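Long-range contacts in chromosome partition protein Smc (Pyrococcus yayanosii, PDB 5XEI), which is probably required for chromosome condensation and partitioning, as a DNA-binding SMC ATPase whose head domains are joined to a hinge by long coiled coils: residues A[196-201]-A[332-337]; A[213-218]-A[318-323]; A[189-194]-A[339-344]. All coordinates share one frame; numbering follows the deposited sequence.

Contact 1 of 3, residues A[196-201]-A[332-337]; sequences LIKEVK and RYLELK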
ATOM      1  N   LEU A 196       5.081  28.853  -4.678  1.00 47.77           N
ATOM      2  CA  LEU A 196       6.269  29.579  -5.103  1.00 43.47           C
ATOM      3  C   LEU A 196       5.962  30.509  -6.260  1.00 46.23           C
ATOM      4  O   LEU A 196       6.472  31.635  -6.313  1.00 46.57           O
ATOM      5  CB  LEU A 196       7.364  28.603  -5.494  1.00 44.09           C
ATOM      6  CG  LEU A 196       7.755  27.720  -4.309  1.00 55.45           C
ATOM      7  CD1 LEU A 196       8.898  26.825  -4.686  1.00 59.92           C
ATOM      8  CD2 LEU A 196       8.128  28.533  -3.093  1.00 50.60           C
ATOM      9  N   ILE A 197       5.140  30.048  -7.199  1.00 46.75           N
ATOM     10  CA  ILE A 197       4.767  30.881  -8.333  1.00 42.96           C
ATOM     11  C   ILE A 197       4.014  32.107  -7.864  1.00 43.83           C
ATOM     12  O   ILE A 197       4.184  33.203  -8.407  1.00 45.97           O
ATOM     13  CB  ILE A 197       3.936  30.066  -9.327  1.00 37.35           C
ATOM     14  CG1 ILE A 197       4.785  28.942  -9.901  1.00 43.96           C
ATOM     15  CG2 ILE A 197       3.319  30.971 -10.384  1.00 37.61           C
ATOM     16  CD1 ILE A 197       4.190  28.291 -11.140  1.00 54.54           C
ATOM     17  N   LYS A 198       3.165  31.950  -6.851  1.00 47.36           N
ATOM     18  CA  LYS A 198       2.359  33.085  -6.437  1.00 52.24           C
ATOM     19  C   LYS A 198       3.243  34.189  -5.847  1.00 52.23           C
ATOM     20  O   LYS A 198       3.100  35.359  -6.218  1.00 54.27           O
ATOM     21  CB  LYS A 198       1.259  32.626  -5.473  1.00 46.37           C
ATOM     22  CG  LYS A 198       0.371  33.768  -4.983  1.00 59.86           C
ATOM     23  CD  LYS A 198      -1.001  33.291  -4.487  1.00 64.77           C
ATOM     24  CE  LYS A 198      -1.968  34.475  -4.351  1.00 70.38           C
ATOM     25  NZ  LYS A 198      -3.404  34.033  -4.427  1.00 72.10           N
ATOM     26  N   GLU A 199       4.198  33.835  -4.976  1.00 48.58           N
ATOM     27  CA  GLU A 199       5.071  34.858  -4.398  1.00 55.13           C
ATOM     28  C   GLU A 199       6.022  35.420  -5.444  1.00 58.52           C
ATOM     29  O   GLU A 199       6.194  36.641  -5.551  1.00 57.68           O
ATOM     30  CB  GLU A 199       5.881  34.318  -3.212  1.00 50.30           C
ATOM     31  CG  GLU A 199       6.938  35.368  -2.761  1.00 60.92           C
ATOM     32  CD  GLU A 199       7.668  35.058  -1.439  1.00 72.84           C
ATOM     33  OE1 GLU A 199       8.788  35.595  -1.238  1.00 82.27           O
ATOM     34  OE2 GLU A 199       7.129  34.313  -0.589  1.00 73.14           O
ATOM     35  N   VAL A 200       6.678  34.538  -6.198  1.00 50.60           N
ATOM     36  CA  VAL A 200       7.632  34.984  -7.198  1.00 49.49           C
ATOM     37  C   VAL A 200       6.965  35.948  -8.166  1.00 50.82           C
ATOM     38  O   VAL A 200       7.491  37.027  -8.457  1.00 46.57           O
ATOM     39  CB  VAL A 200       8.239  33.772  -7.916  1.00 45.83           C
ATOM     40  CG1 VAL A 200       8.778  34.184  -9.256  1.00 43.44           C
ATOM     41  CG2 VAL A 200       9.334  33.160  -7.038  1.00 46.73           C
ATOM     42  N   LYS A 201       5.772  35.590  -8.639  1.00 56.62           N
ATOM     43  CA  LYS A 201       5.033  36.464  -9.543  1.00 55.07           C
ATOM     44  C   LYS A 201       4.782  37.824  -8.898  1.00 60.26           C
ATOM     45  O   LYS A 201       4.752  38.854  -9.583  1.00 63.63           O
ATOM     46  CB  LYS A 201       3.729  35.773  -9.946  1.00 51.49           C
ATOM     47  CG  LYS A 201       2.729  36.592 -10.714  1.00 57.99           C
ATOM     48  CD  LYS A 201       3.327  37.231 -11.942  1.00 70.20           C
ATOM     49  CE  LYS A 201       2.234  37.912 -12.735  1.00 78.02           C
ATOM     50  NZ  LYS A 201       2.456  39.369 -12.712  1.00 79.44           N
ATOM     51  N   ARG A 332      13.511  32.501 -12.765  1.00 49.35           N
ATOM     52  CA  ARG A 332      12.877  31.647 -11.767  1.00 50.12           C
ATOM     53  C   ARG A 332      11.382  31.515 -12.041  1.00 54.34           C
ATOM     54  O   ARG A 332      10.808  30.424 -11.928  1.00 55.35           O
ATOM     55  CB  ARG A 332      13.128  32.201 -10.366  1.00 48.75           C
ATOM     56  CG  ARG A 332      12.797  31.216  -9.276  1.00 56.82           C
ATOM     57  CD  ARG A 332      12.908  31.809  -7.892  1.00 53.73           C
ATOM     58  NE  ARG A 332      12.308  30.896  -6.917  1.00 67.06           N
ATOM     59  CZ  ARG A 332      11.938  31.243  -5.682  1.00 65.80           C
ATOM     60  NH1 ARG A 332      12.107  32.489  -5.244  1.00 62.71           N
ATOM     61  NH2 ARG A 332      11.400  30.340  -4.879  1.00 52.49           N
ATOM     62  N   TYR A 333      10.744  32.610 -12.446  1.00 55.26           N
ATOM     63  CA  TYR A 333       9.328  32.560 -12.774  1.00 49.14           C
ATOM     64  C   TYR A 333       9.072  31.584 -13.907  1.00 52.88           C
ATOM     65  O   TYR A 333       8.317  30.620 -13.752  1.00 45.69           O
ATOM     66  CB  TYR A 333       8.839  33.949 -13.143  1.00 48.72           C
ATOM     67  CG  TYR A 333       7.353  34.042 -13.295  1.00 53.05           C
ATOM     68  CD1 TYR A 333       6.513  33.824 -12.210  1.00 58.99           C
ATOM     69  CD2 TYR A 333       6.783  34.381 -14.512  1.00 62.48           C
ATOM     70  CE1 TYR A 333       5.139  33.915 -12.340  1.00 57.99           C
ATOM     71  CE2 TYR A 333       5.418  34.484 -14.651  1.00 66.57           C
ATOM     72  CZ  TYR A 333       4.601  34.252 -13.564  1.00 65.91           C
ATOM     73  OH  TYR A 333       3.241  34.351 -13.714  1.00 77.98           O
ATOM     74  N   LEU A 334       9.720  31.806 -15.056  1.00 55.95           N
ATOM     75  CA  LEU A 334       9.492  30.935 -16.205  1.00 54.80           C
ATOM     76  C   LEU A 334       9.864  29.492 -15.907  1.00 58.31           C
ATOM     77  O   LEU A 334       9.347  28.575 -16.566  1.00 55.29           O
ATOM     78  CB  LEU A 334      10.263  31.429 -17.430  1.00 43.85           C
ATOM     79  CG  LEU A 334       9.483  32.437 -18.273  1.00 64.08           C
ATOM     80  CD1 LEU A 334      10.249  32.844 -19.499  1.00 67.33           C
ATOM     81  CD2 LEU A 334       8.106  31.906 -18.662  1.00 75.23           C
ATOM     82  N   GLU A 335      10.713  29.253 -14.914  1.00 47.45           N
ATOM     83  CA  GLU A 335      11.035  27.862 -14.693  1.00 48.26           C
ATOM     84  C   GLU A 335      10.042  27.181 -13.784  1.00 51.99           C
ATOM     85  O   GLU A 335       9.750  25.998 -13.971  1.00 53.77           O
ATOM     86  CB  GLU A 335      12.430  27.727 -14.134  1.00 51.43           C
ATOM     87  CG  GLU A 335      13.392  27.529 -15.237  1.00 57.06           C
ATOM     88  CD  GLU A 335      14.761  27.224 -14.726  1.00 77.30           C
ATOM     89  OE1 GLU A 335      14.885  26.350 -13.827  1.00 71.54           O
ATOM     90  OE2 GLU A 335      15.704  27.889 -15.221  1.00 88.60           O
ATOM     91  N   LEU A 336       9.518  27.903 -12.797  1.00 54.86           N
ATOM     92  CA  LEU A 336       8.417  27.357 -12.017  1.00 49.38           C
ATOM     93  C   LEU A 336       7.211  27.036 -12.906  1.00 51.00           C
ATOM     94  O   LEU A 336       6.574  25.993 -12.732  1.00 55.95           O
ATOM     95  CB  LEU A 336       8.044  28.332 -10.907  1.00 40.70           C
ATOM     96  CG  LEU A 336       9.041  28.557  -9.782  1.00 46.52           C
ATOM     97  CD1 LEU A 336       8.500  29.637  -8.856  1.00 48.19           C
ATOM     98  CD2 LEU A 336       9.269  27.265  -9.005  1.00 45.88           C
ATOM     99  N   LYS A 337       6.884  27.911 -13.869  1.00 44.59           N
ATOM    100  CA  LYS A 337       5.828  27.595 -14.820  1.00 45.21           C
ATOM    101  C   LYS A 337       6.196  26.380 -15.654  1.00 57.08           C
ATOM    102  O   LYS A 337       5.310  25.668 -16.146  1.00 57.10           O
ATOM    103  CB  LYS A 337       5.547  28.776 -15.751  1.00 50.52           C
ATOM    104  CG  LYS A 337       5.404  30.100 -15.056  1.00 60.64           C
ATOM    105  CD  LYS A 337       3.961  30.557 -14.936  1.00 68.69           C
ATOM    106  CE  LYS A 337       3.484  31.328 -16.161  1.00 77.08           C
ATOM    107  NZ  LYS A 337       2.196  32.038 -15.829  1.00 80.92           N
TER
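The hydroxyl of Tyr333 crosses the aliphatic chain of Lys201 at a slant, with Tyr333 OH 3.4 Å from Lys201 CD, and also receives a weak hydrogen bond from Lys337 NZ, one turn further along its own helix. The pair belongs to the antiparallel coiled coil that forms the arm of the SMC head: segments 196-201 and 332-337, from helices 170-246 and 321-383, run at 157°, their axes 9.8 Å apart. CG of Tyr333 stands opposite the backbone N (chi1 -171°), which carries the ring across the flank of the interface. There Val200 CG1 meets the ring edge 3.7 Å from Tyr333 CD1, while Lys201 CB and Ile197 CG2 approach CE1 obliquely. Lys201 NZ turns to a salt bridge with Asp205 on its own helix. In the middle, Ile197 and Leu336 pass in opposite senses, Ile197 CG1 lying 3.5 Å from Leu336 CB, and Leu336 CD1 packs on Leu196 CB. Val200 also touches Val329, continuing the apolar seam. Along the other flank, Arg332 stays extended from CG to NE. One face of its guanidinium is covered by Val200 CG2, which sits off the group's centre, 3.4 Å from Arg332 NH1.

Contact 2 of 3, residues A[213-218]-A[318-323]; sequences DALRYL and VNMKAI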
ATOM      1  N   ASP A 213      11.931  52.352 -13.321  1.00 51.77           N
ATOM      2  CA  ASP A 213      12.374  53.594 -12.714  1.00 51.79           C
ATOM      3  C   ASP A 213      13.882  53.701 -12.756  1.00 51.79           C
ATOM      4  O   ASP A 213      14.424  54.768 -13.054  1.00 55.42           O
ATOM      5  CB  ASP A 213      11.870  53.701 -11.283  1.00 55.94           C
ATOM      6  CG  ASP A 213      10.413  54.063 -11.229  1.00 63.68           C
ATOM      7  OD1 ASP A 213       9.830  54.019 -10.127  1.00 60.93           O
ATOM      8  OD2 ASP A 213       9.854  54.386 -12.306  1.00 64.46           O
ATOM      9  N   ALA A 214      14.579  52.601 -12.466  1.00 49.10           N
ATOM     10  CA  ALA A 214      16.030  52.616 -12.595  1.00 46.18           C
ATOM     11  C   ALA A 214      16.434  52.928 -14.029  1.00 55.15           C
ATOM     12  O   ALA A 214      17.403  53.662 -14.262  1.00 53.19           O
ATOM     13  CB  ALA A 214      16.617  51.289 -12.143  1.00 43.42           C
ATOM     14  N   LEU A 215      15.673  52.426 -15.004  1.00 50.93           N
ATOM     15  CA  LEU A 215      16.011  52.691 -16.398  1.00 50.86           C
ATOM     16  C   LEU A 215      15.848  54.170 -16.751  1.00 52.74           C
ATOM     17  O   LEU A 215      16.696  54.737 -17.444  1.00 57.16           O
ATOM     18  CB  LEU A 215      15.169  51.807 -17.324  1.00 53.21           C
ATOM     19  CG  LEU A 215      15.531  50.313 -17.305  1.00 56.71           C
ATOM     20  CD1 LEU A 215      14.976  49.538 -18.490  1.00 53.24           C
ATOM     21  CD2 LEU A 215      17.021  50.157 -17.269  1.00 46.53           C
ATOM     22  N   ARG A 216      14.776  54.821 -16.300  1.00 51.06           N
ATOM     23  CA  ARG A 216      14.596  56.217 -16.693  1.00 55.68           C
ATOM     24  C   ARG A 216      15.479  57.138 -15.873  1.00 55.78           C
ATOM     25  O   ARG A 216      15.992  58.133 -16.387  1.00 52.85           O
ATOM     26  CB  ARG A 216      13.134  56.633 -16.588  1.00 59.23           C
ATOM     27  CG  ARG A 216      12.167  55.543 -16.991  1.00 67.73           C
ATOM     28  CD  ARG A 216      10.711  55.907 -16.661  1.00 82.60           C
ATOM     29  NE  ARG A 216       9.821  55.097 -17.465  1.00 90.75           N
ATOM     30  CZ  ARG A 216       8.514  55.033 -17.251  1.00 90.41           C
ATOM     31  NH1 ARG A 216       7.970  55.737 -16.261  1.00 86.07           N
ATOM     32  NH2 ARG A 216       7.739  54.278 -18.021  1.00 85.47           N
ATOM     33  N   TYR A 217      15.680  56.819 -14.600  1.00 56.06           N
ATOM     34  CA  TYR A 217      16.757  57.459 -13.865  1.00 54.15           C
ATOM     35  C   TYR A 217      18.061  57.415 -14.670  1.00 54.65           C
ATOM     36  O   TYR A 217      18.799  58.407 -14.739  1.00 56.22           O
ATOM     37  CB  TYR A 217      16.907  56.798 -12.491  1.00 47.33           C
ATOM     38  CG  TYR A 217      18.201  57.143 -11.829  1.00 50.72           C
ATOM     39  CD1 TYR A 217      18.294  58.208 -10.959  1.00 52.08           C
ATOM     40  CD2 TYR A 217      19.344  56.402 -12.090  1.00 54.59           C
ATOM     41  CE1 TYR A 217      19.490  58.518 -10.359  1.00 55.82           C
ATOM     42  CE2 TYR A 217      20.527  56.706 -11.516  1.00 53.55           C
ATOM     43  CZ  TYR A 217      20.608  57.758 -10.650  1.00 55.92           C
ATOM     44  OH  TYR A 217      21.834  58.029 -10.080  1.00 64.96           O
ATOM     45  N   LEU A 218      18.354  56.276 -15.297  1.00 50.32           N
ATOM     46  CA  LEU A 218      19.545  56.180 -16.134  1.00 52.47           C
ATOM     47  C   LEU A 218      19.487  57.190 -17.269  1.00 59.54           C
ATOM     48  O   LEU A 218      20.398  58.010 -17.429  1.00 59.80           O
ATOM     49  CB  LEU A 218      19.681  54.766 -16.690  1.00 56.30           C
ATOM     50  CG  LEU A 218      20.817  53.894 -16.180  1.00 55.82           C
ATOM     51  CD1 LEU A 218      20.758  53.846 -14.666  1.00 53.44           C
ATOM     52  CD2 LEU A 218      20.699  52.485 -16.751  1.00 57.20           C
ATOM     53  N   VAL A 318      15.772  55.276  -6.106  1.00 54.38           N
ATOM     54  CA  VAL A 318      15.722  54.201  -7.084  1.00 51.24           C
ATOM     55  C   VAL A 318      16.698  53.116  -6.657  1.00 53.19           C
ATOM     56  O   VAL A 318      17.681  53.365  -5.963  1.00 59.31           O
ATOM     57  CB  VAL A 318      16.026  54.673  -8.520  1.00 53.22           C
ATOM     58  CG1 VAL A 318      15.270  55.964  -8.833  1.00 57.01           C
ATOM     59  CG2 VAL A 318      17.526  54.815  -8.743  1.00 54.07           C
ATOM     60  N   ASN A 319      16.404  51.892  -7.075  1.00 56.20           N
ATOM     61  CA  ASN A 319      17.165  50.710  -6.682  1.00 52.54           C
ATOM     62  C   ASN A 319      17.776  50.135  -7.953  1.00 53.51           C
ATOM     63  O   ASN A 319      17.082  49.512  -8.756  1.00 55.36           O
ATOM     64  CB  ASN A 319      16.257  49.707  -5.967  1.00 55.14           C
ATOM     65  CG  ASN A 319      16.864  48.310  -5.867  1.00 60.13           C
ATOM     66  OD1 ASN A 319      18.090  48.136  -5.842  1.00 61.97           O
ATOM     67  ND2 ASN A 319      15.999  47.303  -5.786  1.00 60.89           N
ATOM     68  N   MET A 320      19.067  50.342  -8.164  1.00 52.96           N
ATOM     69  CA  MET A 320      19.600  49.927  -9.449  1.00 58.78           C
ATOM     70  C   MET A 320      19.861  48.434  -9.525  1.00 58.27           C
ATOM     71  O   MET A 320      19.978  47.898 -10.640  1.00 55.20           O
ATOM     72  CB  MET A 320      20.867  50.704  -9.779  1.00 63.29           C
ATOM     73  CG  MET A 320      20.683  52.197  -9.675  1.00 64.50           C
ATOM     74  SD  MET A 320      21.375  52.912 -11.172  1.00 88.34           S
ATOM     75  CE  MET A 320      20.131  52.338 -12.327  1.00 55.23           C
ATOM     76  N   LYS A 321      19.935  47.750  -8.379  1.00 49.33           N
ATOM     77  CA  LYS A 321      19.978  46.294  -8.410  1.00 55.02           C
ATOM     78  C   LYS A 321      18.789  45.730  -9.182  1.00 51.56           C
ATOM     79  O   LYS A 321      18.882  44.644  -9.764  1.00 47.46           O
ATOM     80  CB  LYS A 321      19.996  45.731  -6.991  1.00 51.96           C
ATOM     81  CG  LYS A 321      20.834  46.524  -6.022  1.00 58.55           C
ATOM     82  CD  LYS A 321      22.251  45.968  -5.930  1.00 67.38           C
ATOM     83  CE  LYS A 321      23.249  47.003  -5.362  1.00 67.66           C
ATOM     84  NZ  LYS A 321      24.679  46.736  -5.779  1.00 61.33           N
ATOM     85  N   ALA A 322      17.680  46.476  -9.218  1.00 47.50           N
ATOM     86  CA  ALA A 322      16.456  46.000  -9.851  1.00 50.15           C
ATOM     87  C   ALA A 322      16.676  45.572 -11.299  1.00 51.40           C
ATOM     88  O   ALA A 322      16.080  44.592 -11.750  1.00 54.72           O
ATOM     89  CB  ALA A 322      15.374  47.078  -9.783  1.00 49.62           C
ATOM     90  N   ILE A 323      17.503  46.297 -12.052  1.00 45.81           N
ATOM     91  CA  ILE A 323      17.696  45.932 -13.448  1.00 44.72           C
ATOM     92  C   ILE A 323      18.260  44.524 -13.549  1.00 47.75           C
ATOM     93  O   ILE A 323      17.833  43.725 -14.396  1.00 50.70           O
ATOM     94  CB  ILE A 323      18.594  46.955 -14.160  1.00 48.00           C
ATOM     95  CG1 ILE A 323      17.879  48.298 -14.266  1.00 47.04           C
ATOM     96  CG2 ILE A 323      19.026  46.438 -15.530  1.00 40.19           C
ATOM     97  CD1 ILE A 323      18.838  49.475 -14.429  1.00 46.06           C
TER
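Met320 reaches Tyr217 not from a helix but from the turn that leads into one, setting SD 5.0 Å from the ring centroid in an oblique Met-aromatic contact, 61° off the ring normal. The coiled coil is interrupted here on one side: helix 170-246 runs on unbroken, while its partner passes from helix 298-315 through a turn into helix 321-383, consistent with the joint of the SMC arm. Val318 adds a CH-pi contact, its CG2 lying over one face of Tyr217, 4.1 Å from the centroid and 17° off the normal. With Val318 CG1 anti to the carbonyl carbon (chi1 -45°), CG2 falls between backbone N and carbonyl carbon and turns to the ring. Tyr217 also touches Ile312 and Leu315 of helix 298-315, tying together the pieces on both sides of the break. Asn319 points its CB away from helix 170-246, yet its ND2 is hydrogen-bonded to Glu210 of that helix, while its OD1 accepts a weak capping bond from Lys321 N. Small Ala214 permits close approach: its CA is 5.5 Å from that of Met320. Ile323 CD1 lies 3.7 Å from Ala214 CB and also packs against Leu215 CD2.

Contact 3 of 3, residues A[189-194]-A[339-344]; sequences NLARVD and KREKLE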
ATOM      1  N   ASN A 189       4.308  18.317  -3.955  1.00 58.63           N
ATOM      2  CA  ASN A 189       5.228  19.036  -4.832  1.00 54.35           C
ATOM      3  C   ASN A 189       4.492  20.068  -5.677  1.00 55.05           C
ATOM      4  O   ASN A 189       4.822  21.263  -5.664  1.00 53.74           O
ATOM      5  CB  ASN A 189       5.951  18.049  -5.741  1.00 52.67           C
ATOM      6  CG  ASN A 189       7.318  17.717  -5.249  1.00 64.62           C
ATOM      7  OD1 ASN A 189       8.198  18.581  -5.225  1.00 72.15           O
ATOM      8  ND2 ASN A 189       7.525  16.454  -4.855  1.00 66.80           N
ATOM      9  N   LEU A 190       3.479  19.617  -6.417  1.00 52.82           N
ATOM     10  CA  LEU A 190       2.728  20.506  -7.294  1.00 52.82           C
ATOM     11  C   LEU A 190       2.156  21.686  -6.529  1.00 50.86           C
ATOM     12  O   LEU A 190       2.114  22.809  -7.046  1.00 55.05           O
ATOM     13  CB  LEU A 190       1.607  19.737  -7.981  1.00 52.52           C
ATOM     14  CG  LEU A 190       0.868  20.533  -9.039  1.00 50.98           C
ATOM     15  CD1 LEU A 190       1.458  20.176 -10.384  1.00 55.45           C
ATOM     16  CD2 LEU A 190      -0.625  20.241  -8.998  1.00 52.06           C
ATOM     17  N   ALA A 191       1.723  21.454  -5.290  1.00 49.56           N
ATOM     18  CA  ALA A 191       1.183  22.541  -4.485  1.00 51.89           C
ATOM     19  C   ALA A 191       2.290  23.466  -3.999  1.00 50.61           C
ATOM     20  O   ALA A 191       2.086  24.678  -3.871  1.00 42.89           O
ATOM     21  CB  ALA A 191       0.400  21.971  -3.308  1.00 46.70           C
ATOM     22  N   ARG A 192       3.464  22.912  -3.721  1.00 51.21           N
ATOM     23  CA  ARG A 192       4.604  23.747  -3.387  1.00 49.12           C
ATOM     24  C   ARG A 192       4.914  24.697  -4.531  1.00 55.84           C
ATOM     25  O   ARG A 192       5.073  25.906  -4.327  1.00 57.89           O
ATOM     26  CB  ARG A 192       5.809  22.871  -3.082  1.00 49.87           C
ATOM     27  CG  ARG A 192       7.006  23.624  -2.594  1.00 56.91           C
ATOM     28  CD  ARG A 192       8.049  22.658  -2.060  1.00 64.57           C
ATOM     29  NE  ARG A 192       8.576  21.848  -3.152  1.00 74.35           N
ATOM     30  CZ  ARG A 192       9.302  20.749  -2.996  1.00 80.45           C
ATOM     31  NH1 ARG A 192       9.591  20.303  -1.772  1.00 79.85           N
ATOM     32  NH2 ARG A 192       9.728  20.093  -4.073  1.00 78.60           N
ATOM     33  N   VAL A 193       4.991  24.164  -5.747  1.00 52.39           N
ATOM     34  CA  VAL A 193       5.317  24.999  -6.891  1.00 45.44           C
ATOM     35  C   VAL A 193       4.296  26.122  -7.041  1.00 49.11           C
ATOM     36  O   VAL A 193       4.659  27.274  -7.308  1.00 48.12           O
ATOM     37  CB  VAL A 193       5.426  24.123  -8.148  1.00 43.09           C
ATOM     38  CG1 VAL A 193       5.256  24.941  -9.384  1.00 46.18           C
ATOM     39  CG2 VAL A 193       6.771  23.434  -8.158  1.00 39.88           C
ATOM     40  N   ASP A 194       3.011  25.819  -6.829  1.00 49.25           N
ATOM     41  CA  ASP A 194       1.979  26.851  -6.941  1.00 50.73           C
ATOM     42  C   ASP A 194       2.209  27.983  -5.950  1.00 48.72           C
ATOM     43  O   ASP A 194       1.991  29.163  -6.272  1.00 43.18           O
ATOM     44  CB  ASP A 194       0.595  26.254  -6.708  1.00 51.18           C
ATOM     45  CG  ASP A 194       0.168  25.332  -7.810  1.00 61.17           C
ATOM     46  OD1 ASP A 194       0.119  25.770  -8.986  1.00 64.33           O
ATOM     47  OD2 ASP A 194      -0.124  24.161  -7.486  1.00 67.54           O
ATOM     48  N   LYS A 339       8.282  23.779 -14.498  1.00 51.14           N
ATOM     49  CA  LYS A 339       8.180  22.664 -13.566  1.00 52.20           C
ATOM     50  C   LYS A 339       6.720  22.274 -13.320  1.00 56.32           C
ATOM     51  O   LYS A 339       6.353  21.096 -13.447  1.00 53.45           O
ATOM     52  CB  LYS A 339       8.890  23.051 -12.271  1.00 48.72           C
ATOM     53  CG  LYS A 339       8.755  22.088 -11.126  1.00 52.62           C
ATOM     54  CD  LYS A 339      10.129  21.540 -10.736  1.00 59.15           C
ATOM     55  CE  LYS A 339      10.149  21.062  -9.277  1.00 69.63           C
ATOM     56  NZ  LYS A 339      11.387  20.309  -8.905  1.00 72.85           N
ATOM     57  N   ARG A 340       5.865  23.253 -12.993  1.00 51.01           N
ATOM     58  CA  ARG A 340       4.454  22.963 -12.760  1.00 50.65           C
ATOM     59  C   ARG A 340       3.886  22.056 -13.845  1.00 55.64           C
ATOM     60  O   ARG A 340       3.366  20.979 -13.544  1.00 59.77           O
ATOM     61  CB  ARG A 340       3.631  24.252 -12.661  1.00 49.80           C
ATOM     62  CG  ARG A 340       2.113  23.998 -12.674  1.00 52.96           C
ATOM     63  CD  ARG A 340       1.307  25.171 -12.138  1.00 58.72           C
ATOM     64  NE  ARG A 340       1.264  26.291 -13.080  1.00 75.76           N
ATOM     65  CZ  ARG A 340       0.945  27.545 -12.748  1.00 73.75           C
ATOM     66  NH1 ARG A 340       0.940  28.507 -13.676  1.00 66.17           N
ATOM     67  NH2 ARG A 340       0.652  27.841 -11.480  1.00 62.98           N
ATOM     68  N   GLU A 341       4.015  22.447 -15.115  1.00 51.29           N
ATOM     69  CA  GLU A 341       3.404  21.656 -16.179  1.00 56.33           C
ATOM     70  C   GLU A 341       3.971  20.248 -16.224  1.00 61.69           C
ATOM     71  O   GLU A 341       3.233  19.290 -16.484  1.00 68.01           O
ATOM     72  CB  GLU A 341       3.562  22.336 -17.544  1.00 60.96           C
ATOM     73  CG  GLU A 341       2.738  23.629 -17.668  1.00 81.60           C
ATOM     74  CD  GLU A 341       1.353  23.529 -17.005  1.00 89.54           C
ATOM     75  OE1 GLU A 341       1.102  24.258 -16.009  1.00 92.89           O
ATOM     76  OE2 GLU A 341       0.521  22.727 -17.496  1.00 97.91           O
ATOM     77  N   LYS A 342       5.271  20.083 -15.958  1.00 53.78           N
ATOM     78  CA  LYS A 342       5.807  18.723 -15.944  1.00 60.27           C
ATOM     79  C   LYS A 342       5.294  17.950 -14.736  1.00 53.68           C
ATOM     80  O   LYS A 342       4.928  16.777 -14.862  1.00 50.26           O
ATOM     81  CB  LYS A 342       7.340  18.714 -15.990  1.00 55.50           C
ATOM     82  CG  LYS A 342       7.956  19.835 -16.798  1.00 62.89           C
ATOM     83  CD  LYS A 342       7.697  19.660 -18.292  1.00 75.93           C
ATOM     84  CE  LYS A 342       8.213  20.833 -19.117  1.00 74.02           C
ATOM     85  NZ  LYS A 342       7.095  21.726 -19.499  1.00 98.02           N
ATOM     86  N   LEU A 343       5.229  18.593 -13.567  1.00 48.79           N
ATOM     87  CA  LEU A 343       4.581  17.957 -12.423  1.00 52.97           C
ATOM     88  C   LEU A 343       3.155  17.556 -12.761  1.00 53.39           C
ATOM     89  O   LEU A 343       2.732  16.424 -12.496  1.00 49.37           O
ATOM     90  CB  LEU A 343       4.593  18.887 -11.218  1.00 50.64           C
ATOM     91  CG  LEU A 343       5.818  18.778 -10.328  1.00 48.52           C
ATOM     92  CD1 LEU A 343       5.833  19.950  -9.348  1.00 54.50           C
ATOM     93  CD2 LEU A 343       5.757  17.465  -9.596  1.00 54.18           C
ATOM     94  N   GLU A 344       2.405  18.454 -13.388  1.00 55.22           N
ATOM     95  CA  GLU A 344       1.001  18.178 -13.606  1.00 54.44           C
ATOM     96  C   GLU A 344       0.826  17.054 -14.614  1.00 55.21           C
ATOM     97  O   GLU A 344      -0.069  16.215 -14.479  1.00 57.89           O
ATOM     98  CB  GLU A 344       0.279  19.445 -14.045  1.00 55.75           C
ATOM     99  CG  GLU A 344      -1.208  19.289 -13.937  1.00 77.19           C
ATOM    100  CD  GLU A 344      -1.945  20.600 -14.081  1.00 96.68           C
ATOM    101  OE1 GLU A 344      -3.197  20.558 -14.209  1.00106.27           O
ATOM    102  OE2 GLU A 344      -1.275  21.661 -14.060  1.00 85.37           O
TER
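The two helical segments run antiparallel at 159°, their axes 9.6 Å apart, and come nearest at Leu190 and Leu343, whose CA atoms are 6.0 Å apart. This is one level of the antiparallel coiled coil of the SMC arm, apolar along the middle and charged at the flank. Leu190 and Leu343 pass side by side, pointing opposite ways. CG of Leu190 lies opposite its backbone N (chi1 -173°), and CD1 thereby extends over the partner backbone, 3.5 Å from Leu343 CB and 3.6 Å from Glu344 N. Leu343 spreads its own branches back over the other helix, CD2 against Asn189 CB and CD1 against Val193 CG2. The two methyls of Val193 divide their work: CG1 rests on Arg340 CB, 3.7 Å away, and CG2 on the aliphatic part of Lys339 at CG. At the flank, Arg340 bends at chi3 and donates from NH2 to Asp194 OD1 in a nearly straight salt-bridge hydrogen bond of 3.3 Å. The carboxylate and guanidinium planes are turned 33° apart. Replacing Asp194 with an alanine would probably leave Arg340 NH2 without this acceptor and the guanidinium freer to turn, held within these segments by Glu341. Glu341 already completes the network within the same helix: its OE1 forms a salt bridge to Arg340 NE at 3.6 Å.

In the fold
All three contacts join helix 170-246 to helix 321-383, contact 2 also through the turn leading into it, and they nest along the chain: contact 2 inside the loop closed by contact 1, and that inside contact 3's. Contacts 1 and 3, centres 10 Å apart, form one continuous seam; Ile197 CD1 packs 3.6 Å from Arg340 NH2, and Leu336 O lies against Val193 CG1. Contact 2, by the start of helix 321-383, stands apart, its centre 23 Å from contact 1's and 33 Å from contact 3's. Distances from the chain centre, 24, 34 and 56 Å for contacts 3, 1 and 2, trace the arm outward. All lie away from the predicted ATP-binding residues Ala34 to Asn41.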